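Local coordinates for TRAP solute Binding Protein (PDB 5I7I), which binds aromatic acids such as 3-hydroxybenzoate as the solute-binding component of a bacterial TRAP transport system, probably delivering them to its membrane partner, at residues R98-E106 with L121-D132. Residues are numbered along the deposited sequence; the frame is centred on the assembly and turned at random. Where two conformers were deposited one is given.
Sequences RFPHLEAFE and LQEYVDTVAASD
The carboxylate of Asp-132 is hydrogen-bonded to both the side chain and the backbone of His-101. His-101 ND1 donates to Asp-132 OD1 at 2.8 Å and 162°, nearly in the plane of its own ring but from above the carboxylate plane. Asp-132 OD2 takes weak bonds from the backbone N of His-101 and of Leu-102. A water donates to Arg-98 O and Asp-132 O and bridges the two segments. Tyr-124 OH donates to His-101 O at 2.7 Å. Ala-104 N reaches that oxygen from the opposite face of the carbonyl plane.

In this family 7 solute-binding protein with two mixed sheets, residues 98-106 lie in the connection between strand 87-91 of the five-stranded sheet and helix 114-126. Residues 121-132 are the end of that helix and the turn that follows. Helix 325-339 touches His-101, Phe-105 and Tyr-124, while Leu-102 and Leu-121 also meet strand 237-243.

Phe-105 directs an edge at Tyr-124, with CE1 over the ring centre and the planes at 72°. Tyr-124 CG is anti to the backbone N (chi1 -176°), which carries the ring out to Phe-105 and His-101. A leucine here would probably leave His-101 O without its hydroxyl donor and Phe-105 without its edge-to-face partner. Leu-121 CD2 lies over one face of Phe-105, 3.7 Å from the ring centroid. Ala-129 CA covers one face of His-101. Among aliphatic groups, Leu-102 CD2 packs 3.6 Å from Val-125 CG2.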
loop_
_atom_site.group_PDB
_atom_site.type_symbol
_atom_site.label_atom_id
_atom_site.label_comp_id
_atom_site.label_asym_id
_atom_site.label_seq_id
_atom_site.Cartn_x
_atom_site.Cartn_y
_atom_site.Cartn_z
ATOM N N ARG A 98 -1.219 -14.694 -0.470
ATOM C CA ARG A 98 -2.653 -14.780 -0.249
ATOM C C ARG A 98 -3.455 -14.074 -1.335
ATOM O O ARG A 98 -4.589 -14.475 -1.612
ATOM C CB ARG A 98 -2.968 -14.160 1.110
ATOM C CG ARG A 98 -4.401 -14.288 1.551
ATOM C CD ARG A 98 -4.609 -15.413 2.543
ATOM N NE ARG A 98 -5.835 -15.196 3.316
ATOM C CZ ARG A 98 -5.904 -15.027 4.635
ATOM N NH1 ARG A 98 -4.814 -15.071 5.396
ATOM N NH2 ARG A 98 -7.090 -14.828 5.207
ATOM N N PHE A 99 -2.897 -13.036 -1.955
ATOM C CA PHE A 99 -3.595 -12.228 -2.957
ATOM C C PHE A 99 -2.691 -12.134 -4.177
ATOM O O PHE A 99 -2.110 -11.082 -4.473
ATOM C CB PHE A 99 -3.966 -10.855 -2.392
ATOM C CG PHE A 99 -4.693 -10.936 -1.077
ATOM C CD1 PHE A 99 -6.031 -11.309 -1.017
ATOM C CD2 PHE A 99 -4.028 -10.659 0.100
ATOM C CE1 PHE A 99 -6.691 -11.398 0.193
ATOM C CE2 PHE A 99 -4.676 -10.748 1.310
ATOM C CZ PHE A 99 -6.015 -11.106 1.364
ATOM N N PRO A 100 -2.549 -13.237 -4.912
ATOM C CA PRO A 100 -1.479 -13.302 -5.915
ATOM C C PRO A 100 -1.682 -12.362 -7.081
ATOM O O PRO A 100 -0.704 -11.837 -7.634
ATOM C CB PRO A 100 -1.506 -14.764 -6.368
ATOM C CG PRO A 100 -2.895 -15.244 -6.023
ATOM C CD PRO A 100 -3.232 -14.520 -4.737
ATOM N N HIS A 101 -2.931 -12.114 -7.490
ATOM C CA HIS A 101 -3.140 -11.191 -8.599
ATOM C C HIS A 101 -2.596 -9.812 -8.274
ATOM O O HIS A 101 -2.077 -9.115 -9.159
ATOM C CB HIS A 101 -4.622 -11.063 -8.937
ATOM C CG HIS A 101 -5.219 -12.273 -9.583
ATOM N ND1 HIS A 101 -5.645 -13.366 -8.864
ATOM C CD2 HIS A 101 -5.541 -12.524 -10.871
ATOM C CE1 HIS A 101 -6.142 -14.270 -9.693
ATOM N NE2 HIS A 101 -6.111 -13.773 -10.916
ATOM N N LEU A 102 -2.728 -9.393 -7.020
ATOM C CA LEU A 102 -2.373 -8.033 -6.658
ATOM C C LEU A 102 -0.871 -7.790 -6.733
ATOM O O LEU A 102 -0.446 -6.631 -6.818
ATOM C CB LEU A 102 -2.923 -7.693 -5.271
ATOM C CG LEU A 102 -4.446 -7.833 -5.139
ATOM C CD1 LEU A 102 -4.895 -7.372 -3.750
ATOM C CD2 LEU A 102 -5.194 -7.108 -6.215
ATOM N N GLU A 103 -0.069 -8.848 -6.673
ATOM C CA GLU A 103 1.379 -8.722 -6.796
ATOM C C GLU A 103 1.783 -8.021 -8.085
ATOM O O GLU A 103 2.854 -7.406 -8.151
ATOM C CB GLU A 103 2.018 -10.121 -6.777
ATOM C CG GLU A 103 1.826 -10.876 -5.470
ATOM C CD GLU A 103 2.383 -12.278 -5.515
ATOM O OE1 GLU A 103 3.153 -12.570 -6.454
ATOM O OE2 GLU A 103 2.033 -13.091 -4.620
ATOM N N ALA A 104 0.974 -8.127 -9.140
ATOM C CA ALA A 104 1.368 -7.510 -10.403
ATOM C C ALA A 104 1.532 -6.012 -10.244
ATOM O O ALA A 104 2.381 -5.404 -10.904
ATOM C CB ALA A 104 0.354 -7.810 -11.503
ATOM N N PHE A 105 0.740 -5.411 -9.375
ATOM C CA PHE A 105 0.810 -3.975 -9.171
ATOM C C PHE A 105 2.001 -3.560 -8.337
ATOM O O PHE A 105 2.302 -2.359 -8.276
ATOM C CB PHE A 105 -0.491 -3.470 -8.553
ATOM C CG PHE A 105 -1.563 -3.213 -9.559
ATOM C CD1 PHE A 105 -2.363 -4.242 -10.039
ATOM C CD2 PHE A 105 -1.749 -1.938 -10.072
ATOM C CE1 PHE A 105 -3.351 -3.991 -10.988
ATOM C CE2 PHE A 105 -2.729 -1.694 -11.026
ATOM C CZ PHE A 105 -3.528 -2.709 -11.471
ATOM N N GLU A 106 2.705 -4.511 -7.744
ATOM C CA GLU A 106 3.893 -4.249 -6.953
ATOM C C GLU A 106 5.178 -4.304 -7.763
ATOM O O GLU A 106 6.250 -4.081 -7.203
ATOM C CB GLU A 106 4.000 -5.274 -5.829
ATOM C CG GLU A 106 2.899 -5.216 -4.823
ATOM C CD GLU A 106 3.176 -6.115 -3.668
ATOM O OE1 GLU A 106 2.836 -7.317 -3.743
ATOM O OE2 GLU A 106 3.792 -5.619 -2.697
ATOM N N LEU A 121 -6.273 -0.562 -9.794
ATOM C CA LEU A 121 -6.389 -1.688 -8.868
ATOM C C LEU A 121 -7.841 -2.074 -8.643
ATOM O O LEU A 121 -8.185 -3.263 -8.617
ATOM C CB LEU A 121 -5.762 -1.334 -7.521
ATOM C CG LEU A 121 -4.281 -1.681 -7.415
ATOM C CD1 LEU A 121 -3.629 -0.884 -6.302
ATOM C CD2 LEU A 121 -4.114 -3.183 -7.183
ATOM N N GLN A 122 -8.707 -1.088 -8.400
ATOM C CA GLN A 122 -10.102 -1.420 -8.126
ATOM C C GLN A 122 -10.770 -2.090 -9.329
ATOM O O GLN A 122 -11.486 -3.086 -9.178
ATOM C CB GLN A 122 -10.859 -0.172 -7.691
ATOM C CG GLN A 122 -12.316 -0.465 -7.347
ATOM C CD GLN A 122 -12.451 -1.322 -6.117
ATOM O OE1 GLN A 122 -11.777 -1.083 -5.117
ATOM N NE2 GLN A 122 -13.333 -2.321 -6.166
ATOM N N GLU A 123 -10.570 -1.553 -10.532
ATOM C CA GLU A 123 -11.182 -2.189 -11.698
ATOM C C GLU A 123 -10.621 -3.586 -11.907
ATOM O O GLU A 123 -11.341 -4.516 -12.295
ATOM C CB GLU A 123 -10.996 -1.335 -12.960
ATOM C CG GLU A 123 -11.570 -2.033 -14.200
ATOM C CD GLU A 123 -11.634 -1.196 -15.449
ATOM O OE1 GLU A 123 -11.421 0.020 -15.386
ATOM O OE2 GLU A 123 -11.936 -1.775 -16.518
ATOM N N TYR A 124 -9.330 -3.750 -11.651
ATOM C CA TYR A 124 -8.685 -5.056 -11.739
ATOM C C TYR A 124 -9.355 -6.062 -10.810
ATOM O O TYR A 124 -9.717 -7.166 -11.228
ATOM C CB TYR A 124 -7.229 -4.836 -11.359
ATOM C CG TYR A 124 -6.230 -5.967 -11.436
ATOM C CD1 TYR A 124 -5.733 -6.400 -12.648
ATOM C CD2 TYR A 124 -5.659 -6.483 -10.277
ATOM C CE1 TYR A 124 -4.734 -7.373 -12.712
ATOM C CE2 TYR A 124 -4.675 -7.458 -10.327
ATOM C CZ TYR A 124 -4.210 -7.887 -11.548
ATOM O OH TYR A 124 -3.208 -8.834 -11.604
ATOM N N VAL A 125 -9.545 -5.673 -9.551
ATOM C CA VAL A 125 -10.233 -6.506 -8.562
ATOM C C VAL A 125 -11.697 -6.732 -8.925
ATOM O O VAL A 125 -12.251 -7.810 -8.648
ATOM C CB VAL A 125 -10.075 -5.860 -7.168
ATOM C CG1 VAL A 125 -11.075 -6.445 -6.153
ATOM C CG2 VAL A 125 -8.632 -6.000 -6.688
ATOM N N ASP A 126 -12.357 -5.742 -9.535
ATOM C CA ASP A 126 -13.752 -5.903 -9.920
ATOM C C ASP A 126 -13.905 -6.924 -11.040
ATOM O O ASP A 126 -15.009 -7.456 -11.240
ATOM C CB ASP A 126 -14.317 -4.576 -10.428
ATOM C CG ASP A 126 -14.599 -3.564 -9.327
ATOM O OD1 ASP A 126 -14.708 -3.898 -8.132
ATOM O OD2 ASP A 126 -14.747 -2.382 -9.687
ATOM N N THR A 127 -12.825 -7.183 -11.780
ATOM C CA THR A 127 -12.869 -7.969 -13.000
ATOM C C THR A 127 -11.899 -9.142 -12.869
ATOM O O THR A 127 -12.214 -10.120 -12.181
ATOM C CB THR A 127 -12.579 -7.111 -14.242
ATOM O OG1 THR A 127 -11.265 -6.501 -14.188
ATOM C CG2 THR A 127 -13.651 -6.057 -14.404
ATOM N N VAL A 128 -10.727 -9.082 -13.490
ATOM C CA VAL A 128 -9.951 -10.283 -13.706
ATOM C C VAL A 128 -9.407 -10.861 -12.407
ATOM O O VAL A 128 -9.146 -12.073 -12.357
ATOM C CB VAL A 128 -8.856 -9.975 -14.747
ATOM C CG1 VAL A 128 -7.791 -9.071 -14.157
ATOM C CG2 VAL A 128 -8.262 -11.277 -15.332
ATOM N N ALA A 129 -9.227 -10.047 -11.367
ATOM C CA ALA A 129 -8.599 -10.455 -10.121
ATOM C C ALA A 129 -9.603 -10.692 -9.005
ATOM O O ALA A 129 -9.201 -10.806 -7.840
ATOM C CB ALA A 129 -7.580 -9.408 -9.667
ATOM N N ALA A 130 -10.893 -10.776 -9.330
ATOM C CA ALA A 130 -11.917 -10.901 -8.299
ATOM C C ALA A 130 -11.687 -12.087 -7.368
ATOM O O ALA A 130 -12.059 -12.022 -6.199
ATOM C CB ALA A 130 -13.299 -10.998 -8.941
ATOM N N SER A 131 -11.103 -13.181 -7.858
ATOM C CA SER A 131 -10.993 -14.364 -7.017
ATOM C C SER A 131 -10.136 -14.126 -5.779
ATOM O O SER A 131 -10.318 -14.825 -4.777
ATOM C CB SER A 131 -10.476 -15.545 -7.830
ATOM O OG SER A 131 -9.148 -15.332 -8.287
ATOM N N ASP A 132 -9.192 -13.184 -5.832
ATOM C CA ASP A 132 -8.359 -12.902 -4.669
ATOM C C ASP A 132 -9.193 -12.461 -3.468
ATOM O O ASP A 132 -8.804 -12.717 -2.329
ATOM C CB ASP A 132 -7.356 -11.801 -4.992
ATOM C CG ASP A 132 -6.089 -12.307 -5.674
ATOM O OD1 ASP A 132 -6.039 -13.485 -6.079
ATOM O OD2 ASP A 132 -5.176 -11.466 -5.797
HETATM O O HOH W 1 -7.230 -14.610 -1.104
#